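Local structure of putative diguanylate cyclase (GGDEF) with PAS/PAC domain (Rhodopseudomonas palustris, 3LIF) at residues Ala28-Gln33 with Val227-Leu232; Gln69-Ile75 with Val144-Glu150; Asp162-Gly167 with Val236-Glu240. The protein probably makes cyclic di-GMP from two molecules of GTP through its GGDEF domain, the chain described here being its extracellular sensor domain of PDC (Cache) fold. One frame throughout, in Å; residues are numbered along the deposited sequence.

Contact 1 (Ala28-Gln33 with Val227-Leu232); sequences ATHTFQ and VSRYPL
Thr-29 holds OG1 beside its backbone N (chi1 -62°), from where the hydroxyl reaches the carbonyl of Ser-228, and Phe-32 holds CG on the same side of its own backbone (chi1 -73°), which sends the ring toward Leu-232. The Thr-29 OG1 to Ser-228 O hydrogen bond is 2.6 Å long and lies in the carbonyl plane on a lone pair. A water donates to Thr-29 OG1 and accepts from Ser-228 N, so one hydroxyl is tied to both polar backbone atoms of Ser-228, directly at one and through water at the other. Thr-29 CG2 lies over one face of the Arg-229 guanidinium, displaced toward its rim, 3.7 Å from NH2. The placing of Gln-33 against that guanidinium is doubtful.

Deeper in, the packing is aromatic. Phe-32 CB sits over the centre of the Tyr-230 ring, 3.7 Å from the centroid, in a CH-pi contact. The other CH-pi contact comes from Leu-232, whose CD1 stands over a face of the Phe-32 ring, 3.8 Å from its centroid. The two rings themselves are oblique, with planes 39° apart. Beside them, Ala-28 CB meets Val-227 CG1 at 3.7 Å.

Val-227 to Tyr-230 form a type II beta turn followed by an inverse gamma turn centred on Pro-231; Val-227, Tyr-230 and Leu-232 all meet the helix. The turn is the hairpin connection between strands 219-226 and 232-239, pressed against the middle of the long helix 5-47. Phe-32 and Leu-232 both continue onto Ile-114 of strand 113-119, while Thr-31 of the same helical segment rests on Tyr-153 and Phe-154 of helix 151-158.

Contact 2 (Gln69-Ile75 with Val144-Glu150); sequences QLSDVAI and VVVATIE
The carboxylate of Asp-72 is met by Thr-148, whose OG1 donates to the syn lone pair of OD1 over 2.7 Å; a water donates both to Asp-72 OD2 and to Thr-148 OG1, closing a small ring of polar atoms, and OD2 is also bonded to Thr-122 OG1. At the Gln-69 carbonyl, the N of Glu-150 approaches from above the plane, 48° out of it. Together these groups mark one end of an antiparallel strand pair carrying a beta bulge, in the central sheet of a PDC-fold domain with strand order 2-1-5-4-3.

The register slips by one residue between the Leu-70/Ile-149 and Val-73/Ala-147 pairs. Within the bulge Thr-148 uses both backbone atoms: Thr-148 O accepts from Ser-71 N at 2.8 Å, and Thr-148 N donates to Asp-72 O at 3.1 Å. Asp-72 carries CG between its backbone N and carbonyl carbon (chi1 56°), which brings the carboxylate back across to Thr-148. With an alanine here the Thr-148 hydroxyl is likely to lose its acceptor and become freer to turn, and Thr-122 OG1 and the water to lose a partner. Ser-71 OG makes only a weak bond to Glu-150 OE1. The Thr-148 side chain lies about 4 Å from a bound methylpentanediol, probably from the crystallisation liquor.

Beyond the bulge the pair is regular: Ala-74 N to Val-146 O is 2.8 Å and Val-146 N to Ala-74 O is 3.0 Å. Val-73, Ile-75, Val-145 and Ala-147 share one face, where Ile-42 of helix 5-47 covers the first three. Here Val-73 CG2 touches Ala-147 CB at 3.9 Å, and Ile-75 CD1 lies alongside Val-145 CG1, 3.7 Å away.

Contact 3 (Asp162-Gly167 with Val236-Glu240); sequences DLGPGG and VARTE
Polar contacts between the Leu-163 to Gly-167 loop and Arg-238 and Thr-239 are few and long. Thr-239 OG1 gives a weak hydrogen bond of 3.3 Å to Pro-165 O, made possible by a first torsion (chi1 45°) that sets the hydroxyl between its backbone N and carbonyl carbon. The Leu-163 carbonyl oxygen lies at the edge of the Arg-238 guanidinium, in its plane, but 3.9 Å from NE; the same oxygen is 3.5 Å from Arg-238 CB. The arginine chain, bent at chi3, passes beside the carbonyl, and its charged end turns to helix 5-47, with a weak bond from NH1 to Ser-13 OG and a long, weak ion pair from NH2 to Glu-16.

A backbone contact of the CA-H...O kind joins Gly-167 CA to Ala-237 O at 3.3 Å.

Apolar contact is limited to Leu-163 CD1, which touches Val-236 CG1 loosely at 4.4 Å. In a separate van der Waals contact the Leu-163 side chain crosses that of Arg-238 at about a right angle, with CD1 4.0 Å from Arg-238 NH2.

The loop's own shape comes from a type II beta turn over Gly-164 to Gly-167, closed by Gly-167 N to Gly-164 O at 3.0 Å. Gly-166, third in the turn, has positive phi (78°), as that turn type expects, and a side chain there would run into Thr-239 OG1.

The turn delivers the chain from helix 151-158 into strand 168-173, first strand of the second 2-1-5-4-3 sheet, in the part matched by the histidine kinase sensor (Cache) family. That strand pairs with strand 232-239, Ala-237 bonding to Ser-168 through the backbone. On the other flank of strand 232-239, strand 219-226 supplies Lys-220, which bonds to Gly-166 O, while Val-236 packs on Leu-20, Ser-21 and Leu-24 of helix 5-47.

Overall arrangement
Contact 2 is buried, contacts 1 and 3 only partly so. Contact 2 belongs to the first five-stranded sheet; contacts 1 and 3 lie near opposite ends of strand 232-239 in the second, which repeats the order 2-1-5-4-3, consistent with a tandem (double) PDC/Cache sensor. Helix 5-47 runs past both sheets, contributing a segment to contact 1 and bordering the other two. Chemistry follows place: a bulged antiparallel pair with a carboxylate-hydroxyl bond in contact 2; aromatic packing and a hydroxyl bonded directly and through a water to the turn backbone in contact 1; weak loop contacts in contact 3. Contacts 1 and 2 touch through Phe-32 on Ile-149 and a probable hydrogen bond from Gln-69 NE2 to Thr-31 O.

Contact 1 (Ala28-Gln33 with Val227-Leu232)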
# COMPACT_ATOMS: atom_id res chain seq x y z
N ALA A 28 4.65 -3.06 7.02
CA ALA A 28 4.04 -3.06 5.70
C ALA A 28 3.92 -4.51 5.35
O ALA A 28 2.82 -5.00 5.06
CB ALA A 28 4.87 -2.33 4.68
N THR A 29 5.04 -5.22 5.43
CA THR A 29 4.97 -6.62 5.11
C THR A 29 3.82 -7.31 5.84
O THR A 29 3.00 -7.98 5.23
CB THR A 29 6.25 -7.38 5.36
OG1 THR A 29 7.31 -6.85 4.54
CG2 THR A 29 6.01 -8.83 4.99
N HIS A 30 3.71 -7.12 7.13
CA HIS A 30 2.70 -7.85 7.89
C HIS A 30 1.30 -7.40 7.44
O HIS A 30 0.40 -8.24 7.33
CB HIS A 30 2.83 -7.68 9.43
CG HIS A 30 4.06 -8.31 10.04
ND1 HIS A 30 4.65 -9.45 9.53
CD2 HIS A 30 4.79 -7.96 11.13
CE1 HIS A 30 5.70 -9.76 10.27
NE2 HIS A 30 5.80 -8.87 11.25
N THR A 31 1.12 -6.10 7.19
CA THR A 31 -0.21 -5.60 6.80
C THR A 31 -0.67 -6.16 5.44
O THR A 31 -1.77 -6.68 5.31
CB THR A 31 -0.22 -4.12 6.69
OG1 THR A 31 0.18 -3.55 7.94
CG2 THR A 31 -1.60 -3.65 6.31
N PHE A 32 0.18 -6.07 4.43
CA PHE A 32 -0.17 -6.71 3.16
C PHE A 32 -0.37 -8.22 3.28
O PHE A 32 -1.30 -8.75 2.68
CB PHE A 32 0.79 -6.30 2.02
CG PHE A 32 0.54 -4.90 1.57
CD1 PHE A 32 1.11 -3.83 2.24
CD2 PHE A 32 -0.33 -4.63 0.52
CE1 PHE A 32 0.84 -2.51 1.85
CE2 PHE A 32 -0.56 -3.33 0.10
CZ PHE A 32 -0.01 -2.27 0.79
N GLN A 33 0.47 -8.89 4.08
CA GLN A 33 0.37 -10.32 4.27
C GLN A 33 -1.02 -10.59 4.82
O GLN A 33 -1.74 -11.47 4.37
CB GLN A 33 1.34 -10.70 5.33
CG GLN A 33 1.69 -12.14 5.36
CD GLN A 33 3.11 -12.28 4.82
OE1 GLN A 33 4.05 -12.55 5.58
NE2 GLN A 33 3.30 -12.02 3.50
N VAL A 227 10.53 -2.82 1.28
CA VAL A 227 9.64 -3.61 2.07
C VAL A 227 9.72 -5.10 1.66
O VAL A 227 9.44 -5.53 0.55
CB VAL A 227 8.22 -3.10 1.89
CG1 VAL A 227 7.17 -4.16 2.39
CG2 VAL A 227 8.08 -1.75 2.50
N SER A 228 10.10 -5.92 2.59
CA SER A 228 10.19 -7.31 2.24
C SER A 228 8.87 -7.92 1.63
O SER A 228 7.77 -7.74 2.16
CB SER A 228 10.68 -8.09 3.45
OG SER A 228 10.31 -9.41 3.25
N ARG A 229 9.02 -8.62 0.49
CA ARG A 229 7.97 -9.47 -0.03
C ARG A 229 6.86 -8.75 -0.84
O ARG A 229 5.90 -9.41 -1.29
CB ARG A 229 7.38 -10.25 1.15
CG ARG A 229 7.18 -11.73 0.90
CD ARG A 229 7.56 -12.64 2.05
NE ARG A 229 6.52 -12.73 3.07
CZ ARG A 229 6.75 -12.46 4.35
NH1 ARG A 229 7.96 -12.08 4.75
NH2 ARG A 229 5.77 -12.56 5.23
N TYR A 230 6.95 -7.42 -1.01
CA TYR A 230 6.05 -6.61 -1.86
C TYR A 230 6.85 -5.46 -2.47
O TYR A 230 7.74 -4.96 -1.82
CB TYR A 230 4.88 -6.01 -1.05
CG TYR A 230 4.10 -7.09 -0.39
CD1 TYR A 230 3.09 -7.75 -1.09
CD2 TYR A 230 4.41 -7.52 0.91
CE1 TYR A 230 2.39 -8.78 -0.53
CE2 TYR A 230 3.70 -8.59 1.49
CZ TYR A 230 2.69 -9.23 0.75
OH TYR A 230 1.94 -10.26 1.28
N PRO A 231 6.51 -5.03 -3.72
CA PRO A 231 7.27 -3.91 -4.32
C PRO A 231 6.94 -2.52 -3.67
O PRO A 231 6.42 -1.61 -4.34
CB PRO A 231 6.79 -3.92 -5.76
CG PRO A 231 5.33 -4.44 -5.68
CD PRO A 231 5.33 -5.43 -4.52
N LEU A 232 7.23 -2.38 -2.38
CA LEU A 232 6.98 -1.13 -1.65
C LEU A 232 8.30 -0.65 -1.02
O LEU A 232 9.20 -1.44 -0.84
CB LEU A 232 5.93 -1.39 -0.57
CG LEU A 232 4.62 -1.94 -1.13
CD1 LEU A 232 3.62 -2.28 -0.03
CD2 LEU A 232 3.98 -0.91 -2.07
O HOH W 1 9.55 -5.68 5.29

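Contact 2 (Gln69-Ile75 with Val144-Glu150)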
# COMPACT_ATOMS: atom_id res chain seq x y z
N GLN A 69 -7.18 -2.68 7.59
CA GLN A 69 -6.43 -2.16 6.44
C GLN A 69 -7.14 -2.17 5.04
O GLN A 69 -6.57 -1.66 4.03
CB GLN A 69 -5.09 -2.84 6.31
CG GLN A 69 -5.22 -4.23 5.81
CD GLN A 69 -5.20 -5.28 6.96
OE1 GLN A 69 -6.04 -5.24 7.89
NE2 GLN A 69 -4.22 -6.21 6.90
N LEU A 70 -8.34 -2.75 4.97
CA LEU A 70 -9.07 -2.88 3.72
C LEU A 70 -10.33 -2.11 3.90
O LEU A 70 -11.03 -2.32 4.84
CB LEU A 70 -9.39 -4.33 3.49
CG LEU A 70 -8.16 -5.19 3.22
CD1 LEU A 70 -8.60 -6.54 2.68
CD2 LEU A 70 -7.21 -4.55 2.21
N SER A 71 -10.62 -1.16 3.04
CA SER A 71 -11.87 -0.41 3.19
C SER A 71 -13.05 -1.25 2.75
O SER A 71 -14.08 -1.16 3.33
CB SER A 71 -11.86 0.82 2.31
OG SER A 71 -11.01 1.80 2.89
N ASP A 72 -12.88 -2.02 1.69
CA ASP A 72 -13.98 -2.74 1.09
C ASP A 72 -13.43 -3.82 0.18
O ASP A 72 -12.21 -3.85 -0.10
CB ASP A 72 -14.90 -1.81 0.35
CG ASP A 72 -14.18 -1.00 -0.68
OD1 ASP A 72 -13.09 -1.47 -1.13
OD2 ASP A 72 -14.68 0.10 -1.01
N VAL A 73 -14.31 -4.73 -0.25
CA VAL A 73 -13.89 -5.89 -1.06
C VAL A 73 -14.91 -6.20 -2.17
O VAL A 73 -16.15 -6.11 -1.97
CB VAL A 73 -13.80 -7.16 -0.17
CG1 VAL A 73 -13.30 -8.34 -0.98
CG2 VAL A 73 -12.90 -6.87 1.00
N ALA A 74 -14.44 -6.59 -3.33
CA ALA A 74 -15.44 -6.88 -4.30
C ALA A 74 -14.99 -8.02 -5.18
O ALA A 74 -13.78 -8.32 -5.22
CB ALA A 74 -15.88 -5.65 -5.09
N ILE A 75 -15.99 -8.64 -5.83
CA ILE A 75 -15.79 -9.66 -6.81
C ILE A 75 -16.21 -9.19 -8.21
O ILE A 75 -17.24 -8.52 -8.37
CB ILE A 75 -16.65 -10.84 -6.47
CG1 ILE A 75 -16.51 -11.12 -4.98
CG2 ILE A 75 -16.19 -12.06 -7.34
CD1 ILE A 75 -15.28 -11.97 -4.62
N VAL A 144 -11.85 -12.32 -10.16
CA VAL A 144 -11.08 -11.20 -9.59
C VAL A 144 -11.68 -10.85 -8.24
O VAL A 144 -12.91 -10.64 -8.18
CB VAL A 144 -10.71 -9.99 -10.45
CG1 VAL A 144 -10.03 -9.00 -9.55
CG2 VAL A 144 -9.71 -10.37 -11.52
N VAL A 145 -10.88 -10.90 -7.17
CA VAL A 145 -11.25 -10.20 -5.89
C VAL A 145 -10.33 -9.00 -5.84
O VAL A 145 -9.10 -9.15 -6.08
CB VAL A 145 -10.78 -10.87 -4.58
CG1 VAL A 145 -11.87 -10.90 -3.56
CG2 VAL A 145 -10.07 -12.19 -4.79
N VAL A 146 -10.85 -7.86 -5.45
CA VAL A 146 -10.07 -6.63 -5.36
C VAL A 146 -10.46 -6.10 -4.02
O VAL A 146 -11.66 -6.17 -3.67
CB VAL A 146 -10.72 -5.46 -6.18
CG1 VAL A 146 -9.66 -4.51 -6.75
CG2 VAL A 146 -11.75 -5.93 -7.19
N ALA A 147 -9.54 -5.47 -3.30
CA ALA A 147 -9.94 -4.75 -2.11
C ALA A 147 -9.14 -3.46 -2.03
O ALA A 147 -7.98 -3.38 -2.51
CB ALA A 147 -9.76 -5.58 -0.88
N THR A 148 -9.78 -2.45 -1.46
CA THR A 148 -9.15 -1.15 -1.40
C THR A 148 -8.28 -1.01 -0.16
O THR A 148 -8.71 -1.29 0.97
CB THR A 148 -10.21 -0.06 -1.26
OG1 THR A 148 -11.07 -0.15 -2.38
CG2 THR A 148 -9.54 1.27 -1.25
N ILE A 149 -7.04 -0.57 -0.36
CA ILE A 149 -6.17 -0.44 0.79
C ILE A 149 -6.66 0.73 1.60
O ILE A 149 -6.83 1.79 1.03
CB ILE A 149 -4.75 -0.22 0.33
CG1 ILE A 149 -4.19 -1.56 -0.12
CG2 ILE A 149 -3.89 0.38 1.48
CD1 ILE A 149 -3.03 -1.40 -1.08
N GLU A 150 -6.88 0.57 2.90
CA GLU A 150 -7.30 1.72 3.73
C GLU A 150 -6.07 2.59 4.09
O GLU A 150 -5.26 2.25 4.99
CB GLU A 150 -7.97 1.26 5.03
CG GLU A 150 -8.35 2.41 5.92
CD GLU A 150 -9.75 2.92 5.58
OE1 GLU A 150 -10.75 2.17 5.76
OE2 GLU A 150 -9.88 4.08 5.14
O HOH W 2 -12.83 1.60 -2.51

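Contact 3 (Asp162-Gly167 with Val236-Glu240)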
# COMPACT_ATOMS: atom_id res chain seq x y z
N ASP A 162 7.40 9.59 17.56
CA ASP A 162 7.97 10.89 17.86
C ASP A 162 9.23 11.25 17.05
O ASP A 162 10.33 10.74 17.28
CB ASP A 162 8.19 11.10 19.35
CG ASP A 162 8.13 12.58 19.71
OD1 ASP A 162 7.84 13.38 18.77
OD2 ASP A 162 8.38 12.94 20.89
N LEU A 163 9.06 12.17 16.10
CA LEU A 163 10.11 12.42 15.14
C LEU A 163 10.57 13.86 15.07
O LEU A 163 11.28 14.25 14.13
CB LEU A 163 9.59 12.07 13.75
CG LEU A 163 9.95 10.76 13.07
CD1 LEU A 163 11.08 10.02 13.79
CD2 LEU A 163 8.71 9.96 13.09
N GLY A 164 10.10 14.65 16.02
CA GLY A 164 10.39 16.08 16.01
C GLY A 164 9.53 16.81 15.00
O GLY A 164 8.92 16.22 14.12
N PRO A 165 9.51 18.13 15.10
CA PRO A 165 8.81 18.80 13.98
C PRO A 165 9.54 18.36 12.73
O PRO A 165 10.71 17.94 12.81
CB PRO A 165 9.14 20.27 14.21
CG PRO A 165 10.66 20.20 14.78
CD PRO A 165 10.65 18.91 15.66
N GLY A 166 8.94 18.49 11.56
CA GLY A 166 9.70 18.10 10.38
C GLY A 166 9.77 16.60 10.15
O GLY A 166 10.23 16.17 9.10
N GLY A 167 9.32 15.81 11.13
CA GLY A 167 9.33 14.35 11.04
C GLY A 167 8.36 13.87 9.97
O GLY A 167 7.33 14.50 9.74
N VAL A 236 11.67 7.12 6.41
CA VAL A 236 11.50 7.98 7.61
C VAL A 236 12.47 9.11 7.50
O VAL A 236 13.64 8.87 7.23
CB VAL A 236 12.04 7.37 8.92
CG1 VAL A 236 11.12 7.67 10.04
CG2 VAL A 236 12.29 5.93 8.84
N ALA A 237 12.02 10.32 7.81
CA ALA A 237 12.91 11.48 7.77
C ALA A 237 12.69 12.40 8.96
O ALA A 237 11.60 12.42 9.54
CB ALA A 237 12.70 12.25 6.52
N ARG A 238 13.74 13.12 9.34
CA ARG A 238 13.64 14.23 10.31
C ARG A 238 14.59 15.36 9.98
O ARG A 238 15.68 15.13 9.49
CB ARG A 238 13.83 13.75 11.77
CG ARG A 238 15.17 13.18 12.20
CD ARG A 238 15.39 13.29 13.77
NE ARG A 238 14.65 12.32 14.62
CZ ARG A 238 15.19 11.20 15.18
NH1 ARG A 238 16.46 10.86 15.02
NH2 ARG A 238 14.45 10.38 15.92
N THR A 239 14.16 16.60 10.22
CA THR A 239 15.08 17.73 10.16
C THR A 239 16.11 17.50 11.22
O THR A 239 15.83 16.89 12.24
CB THR A 239 14.40 19.12 10.38
OG1 THR A 239 13.51 19.03 11.48
CG2 THR A 239 13.58 19.52 9.20
N GLU A 240 17.32 17.96 10.95
CA GLU A 240 18.42 17.77 11.87
C GLU A 240 18.31 18.61 13.13
O GLU A 240 18.45 18.08 14.24
CB GLU A 240 19.74 18.12 11.24
CG GLU A 240 20.74 18.39 12.35
CD GLU A 240 22.15 18.51 11.85
OE1 GLU A 240 22.39 18.21 10.64
OE2 GLU A 240 23.02 18.91 12.66